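Local coordinates for protein phosphatidylserine synthase (Haemophilus influenzae, PDB 3HSI) that belongs to the phospholipase D superfamily, whose fold sets helices around central mixed beta sheets, at residues 170-175 / 413-418. Numbering follows the deposited sequence.
Sequences YRYDRY and NQIRQH
Tyr172 and Ile415 make the main apolar contact between strand 171-179 and the C-terminal part of helix 405-415. The Tyr172 ring meets the helix edge-on: CA of Ile415 lies near the ring plane, 3.6 Å from Tyr172 OH. CG of Tyr172 is anti to its backbone N (chi1 -161°), which sends the ring across to the helix. Ile415 CG1 packs 4.3 Å from Tyr172 CE2. Beyond it, Ile415 CD1 touches Arg174 CD at 4.2 Å, the two side chains crossing at about a right angle. Leu365 also touches both Arg174 and Ile415.

The polar link is a water. It bonds to Tyr172 OH at 3.1 Å and donates to Gln414 O at 2.9 Å. Gln414 NE2 is modelled 2.5 Å from this water, too short for an ordinary bond, so that third link is doubtful.

At the margin, Tyr170 OH comes 4.0 Å from His418 CD2, but its hydrogen bond goes to Asp358. Arg174 NH2 forms a salt bridge with Glu411, one turn before Ile415 on the same helix.

With no direct hydrogen bond between them, the segments depend on apolar contact and one water, and the Arg174-Glu411 pair adds a charged tie between the two mixed sheets' surroundings.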
ATOM      1  N   TYR C 170     -12.498 -22.132  20.947  1.00 19.33           N
ATOM      2  CA  TYR C 170     -12.554 -22.207  19.509  1.00 18.80           C
ATOM      3  C   TYR C 170     -12.680 -20.812  18.890  1.00 18.90           C
ATOM      4  O   TYR C 170     -12.988 -19.798  19.567  1.00 17.88           O
ATOM      5  CB  TYR C 170     -13.678 -23.155  19.010  1.00 18.72           C
ATOM      6  CG  TYR C 170     -15.045 -22.624  19.311  1.00 19.20           C
ATOM      7  CD1 TYR C 170     -15.745 -21.880  18.349  1.00 17.22           C
ATOM      8  CD2 TYR C 170     -15.645 -22.830  20.582  1.00 18.60           C
ATOM      9  CE1 TYR C 170     -17.005 -21.348  18.624  1.00 17.07           C
ATOM     10  CE2 TYR C 170     -16.914 -22.318  20.859  1.00 17.46           C
ATOM     11  CZ  TYR C 170     -17.588 -21.567  19.866  1.00 18.98           C
ATOM     12  OH  TYR C 170     -18.834 -21.023  20.104  1.00 16.32           O
ATOM     13  N   ARG C 171     -12.384 -20.796  17.597  1.00 18.73           N
ATOM     14  CA  ARG C 171     -12.481 -19.646  16.726  1.00 19.70           C
ATOM     15  C   ARG C 171     -13.436 -20.094  15.612  1.00 19.53           C
ATOM     16  O   ARG C 171     -13.134 -21.048  14.870  1.00 19.20           O
ATOM     17  CB  ARG C 171     -11.092 -19.318  16.169  1.00 19.57           C
ATOM     18  CG  ARG C 171     -11.005 -18.050  15.343  1.00 21.70           C
ATOM     19  CD  ARG C 171      -9.597 -17.572  15.319  1.00 25.74           C
ATOM     20  NE  ARG C 171      -9.407 -16.437  14.429  1.00 31.96           N
ATOM     21  CZ  ARG C 171      -9.825 -15.203  14.711  1.00 34.97           C
ATOM     22  NH1 ARG C 171     -10.473 -14.964  15.851  1.00 36.60           N
ATOM     23  NH2 ARG C 171      -9.581 -14.200  13.871  1.00 35.49           N
ATOM     24  N   TYR C 172     -14.589 -19.427  15.537  1.00 20.61           N
ATOM     25  CA  TYR C 172     -15.736 -19.840  14.708  1.00 21.46           C
ATOM     26  C   TYR C 172     -15.523 -19.454  13.258  1.00 22.49           C
ATOM     27  O   TYR C 172     -15.160 -18.306  12.949  1.00 22.64           O
ATOM     28  CB  TYR C 172     -17.015 -19.199  15.251  1.00 21.60           C
ATOM     29  CG  TYR C 172     -18.355 -19.814  14.853  1.00 22.71           C
ATOM     30  CD1 TYR C 172     -18.493 -21.187  14.594  1.00 22.45           C
ATOM     31  CD2 TYR C 172     -19.508 -19.010  14.798  1.00 22.13           C
ATOM     32  CE1 TYR C 172     -19.742 -21.746  14.262  1.00 22.50           C
ATOM     33  CE2 TYR C 172     -20.752 -19.544  14.475  1.00 23.52           C
ATOM     34  CZ  TYR C 172     -20.864 -20.915  14.213  1.00 23.88           C
ATOM     35  OH  TYR C 172     -22.095 -21.430  13.911  1.00 21.77           O
ATOM     36  N   ASP C 173     -15.690 -20.421  12.363  1.00 22.63           N
ATOM     37  CA  ASP C 173     -15.656 -20.123  10.944  1.00 23.87           C
ATOM     38  C   ASP C 173     -16.822 -20.868  10.269  1.00 24.71           C
ATOM     39  O   ASP C 173     -17.695 -21.471  10.960  1.00 23.58           O
ATOM     40  CB  ASP C 173     -14.268 -20.512  10.350  1.00 24.61           C
ATOM     41  CG  ASP C 173     -13.810 -19.575   9.220  1.00 27.18           C
ATOM     42  OD1 ASP C 173     -14.472 -19.557   8.175  1.00 31.36           O
ATOM     43  OD2 ASP C 173     -12.792 -18.860   9.357  1.00 28.62           O
ATOM     44  N   ARG C 174     -16.848 -20.827   8.932  1.00 24.37           N
ATOM     45  CA  ARG C 174     -17.796 -21.619   8.162  1.00 24.72           C
ATOM     46  C   ARG C 174     -17.070 -22.682   7.384  1.00 24.30           C
ATOM     47  O   ARG C 174     -15.921 -22.500   7.042  1.00 23.64           O
ATOM     48  CB  ARG C 174     -18.556 -20.742   7.186  1.00 25.46           C
ATOM     49  CG  ARG C 174     -19.599 -19.903   7.831  1.00 27.76           C
ATOM     50  CD  ARG C 174     -20.176 -18.961   6.811  1.00 29.61           C
ATOM     51  NE  ARG C 174     -21.061 -19.633   5.865  1.00 28.76           N
ATOM     52  CZ  ARG C 174     -21.289 -19.209   4.624  1.00 29.12           C
ATOM     53  NH1 ARG C 174     -20.680 -18.127   4.158  1.00 31.10           N
ATOM     54  NH2 ARG C 174     -22.155 -19.848   3.857  1.00 30.61           N
ATOM     55  N   TYR C 175     -17.735 -23.810   7.116  1.00 23.67           N
ATOM     56  CA  TYR C 175     -17.052 -24.948   6.501  1.00 23.10           C
ATOM     57  C   TYR C 175     -17.989 -25.606   5.518  1.00 23.27           C
ATOM     58  O   TYR C 175     -19.102 -25.998   5.887  1.00 22.15           O
ATOM     59  CB  TYR C 175     -16.620 -25.985   7.578  1.00 23.68           C
ATOM     60  CG  TYR C 175     -16.263 -25.336   8.901  1.00 21.62           C
ATOM     61  CD1 TYR C 175     -14.965 -24.914   9.171  1.00 20.97           C
ATOM     62  CD2 TYR C 175     -17.244 -25.083   9.853  1.00 22.30           C
ATOM     63  CE1 TYR C 175     -14.643 -24.316  10.378  1.00 21.19           C
ATOM     64  CE2 TYR C 175     -16.937 -24.461  11.061  1.00 20.00           C
ATOM     65  CZ  TYR C 175     -15.648 -24.071  11.314  1.00 20.83           C
ATOM     66  OH  TYR C 175     -15.380 -23.437  12.506  1.00 19.87           O
ATOM     67  N   ASN C 413     -29.099 -20.288  10.885  1.00 23.98           N
ATOM     68  CA  ASN C 413     -29.688 -20.373  12.219  1.00 24.55           C
ATOM     69  C   ASN C 413     -28.699 -20.855  13.269  1.00 24.21           C
ATOM     70  O   ASN C 413     -28.769 -20.425  14.410  1.00 24.43           O
ATOM     71  CB  ASN C 413     -30.949 -21.252  12.236  1.00 25.01           C
ATOM     72  CG  ASN C 413     -32.175 -20.515  11.694  1.00 28.27           C
ATOM     73  OD1 ASN C 413     -32.225 -19.279  11.725  1.00 33.36           O
ATOM     74  ND2 ASN C 413     -33.140 -21.259  11.160  1.00 28.00           N
ATOM     75  N   GLN C 414     -27.799 -21.769  12.885  1.00 23.66           N
ATOM     76  CA  GLN C 414     -26.700 -22.154  13.757  1.00 22.54           C
ATOM     77  C   GLN C 414     -25.822 -20.935  14.040  1.00 22.17           C
ATOM     78  O   GLN C 414     -25.484 -20.649  15.199  1.00 21.34           O
ATOM     79  CB  GLN C 414     -25.865 -23.276  13.163  1.00 21.94           C
ATOM     80  CG  GLN C 414     -24.820 -23.807  14.142  1.00 21.68           C
ATOM     81  CD  GLN C 414     -25.419 -24.146  15.526  1.00 25.38           C
ATOM     82  OE1 GLN C 414     -26.219 -25.064  15.667  1.00 23.18           O
ATOM     83  NE2 GLN C 414     -25.025 -23.391  16.541  1.00 28.26           N
ATOM     84  N   ILE C 415     -25.473 -20.221  12.983  1.00 21.71           N
ATOM     85  CA  ILE C 415     -24.663 -19.018  13.121  1.00 21.57           C
ATOM     86  C   ILE C 415     -25.274 -18.019  14.108  1.00 22.21           C
ATOM     87  O   ILE C 415     -24.566 -17.522  14.992  1.00 21.96           O
ATOM     88  CB  ILE C 415     -24.364 -18.360  11.765  1.00 21.73           C
ATOM     89  CG1 ILE C 415     -23.350 -19.200  11.005  1.00 20.92           C
ATOM     90  CG2 ILE C 415     -23.766 -16.943  11.950  1.00 21.47           C
ATOM     91  CD1 ILE C 415     -23.334 -18.931   9.508  1.00 22.17           C
ATOM     92  N   ARG C 416     -26.592 -17.794  14.012  1.00 21.73           N
ATOM     93  CA  ARG C 416     -27.282 -16.794  14.831  1.00 21.21           C
ATOM     94  C   ARG C 416     -27.435 -17.177  16.301  1.00 21.69           C
ATOM     95  O   ARG C 416     -27.832 -16.320  17.116  1.00 20.66           O
ATOM     96  CB  ARG C 416     -28.664 -16.530  14.242  1.00 21.65           C
ATOM     97  CG  ARG C 416     -28.605 -15.761  12.918  1.00 21.31           C
ATOM     98  CD  ARG C 416     -30.006 -15.492  12.409  1.00 24.94           C
ATOM     99  NE  ARG C 416     -29.997 -14.869  11.094  1.00 27.77           N
ATOM    100  CZ  ARG C 416     -30.555 -15.395   9.999  1.00 29.45           C
ATOM    101  NH1 ARG C 416     -31.162 -16.584  10.046  1.00 26.09           N
ATOM    102  NH2 ARG C 416     -30.470 -14.737   8.841  1.00 27.23           N
ATOM    103  N   GLN C 417     -27.134 -18.448  16.640  1.00 20.67           N
ATOM    104  CA  GLN C 417     -27.393 -18.964  17.996  1.00 20.66           C
ATOM    105  C   GLN C 417     -26.743 -18.134  19.088  1.00 20.52           C
ATOM    106  O   GLN C 417     -27.388 -17.843  20.089  1.00 21.00           O
ATOM    107  CB  GLN C 417     -26.980 -20.436  18.188  1.00 19.88           C
ATOM    108  CG  GLN C 417     -27.857 -21.464  17.469  1.00 19.76           C
ATOM    109  CD  GLN C 417     -29.292 -21.462  17.996  1.00 22.39           C
ATOM    110  OE1 GLN C 417     -29.549 -21.110  19.153  1.00 20.49           O
ATOM    111  NE2 GLN C 417     -30.236 -21.812  17.129  1.00 23.56           N
ATOM    112  N   HIS C 418     -25.469 -17.795  18.918  1.00 20.96           N
ATOM    113  CA  HIS C 418     -24.750 -17.023  19.935  1.00 21.22           C
ATOM    114  C   HIS C 418     -24.754 -15.533  19.653  1.00 21.89           C
ATOM    115  O   HIS C 418     -23.851 -14.834  20.107  1.00 22.42           O
ATOM    116  CB  HIS C 418     -23.322 -17.532  20.092  1.00 20.61           C
ATOM    117  CG  HIS C 418     -23.239 -18.932  20.605  1.00 19.58           C
ATOM    118  ND1 HIS C 418     -23.700 -19.291  21.850  1.00 22.47           N
ATOM    119  CD2 HIS C 418     -22.749 -20.065  20.047  1.00 21.19           C
ATOM    120  CE1 HIS C 418     -23.492 -20.581  22.047  1.00 20.19           C
ATOM    121  NE2 HIS C 418     -22.900 -21.073  20.973  1.00 21.73           N
TER
HETATM  122  O   HOH W   1     -23.251 -21.640  16.727  1.00 17.87           O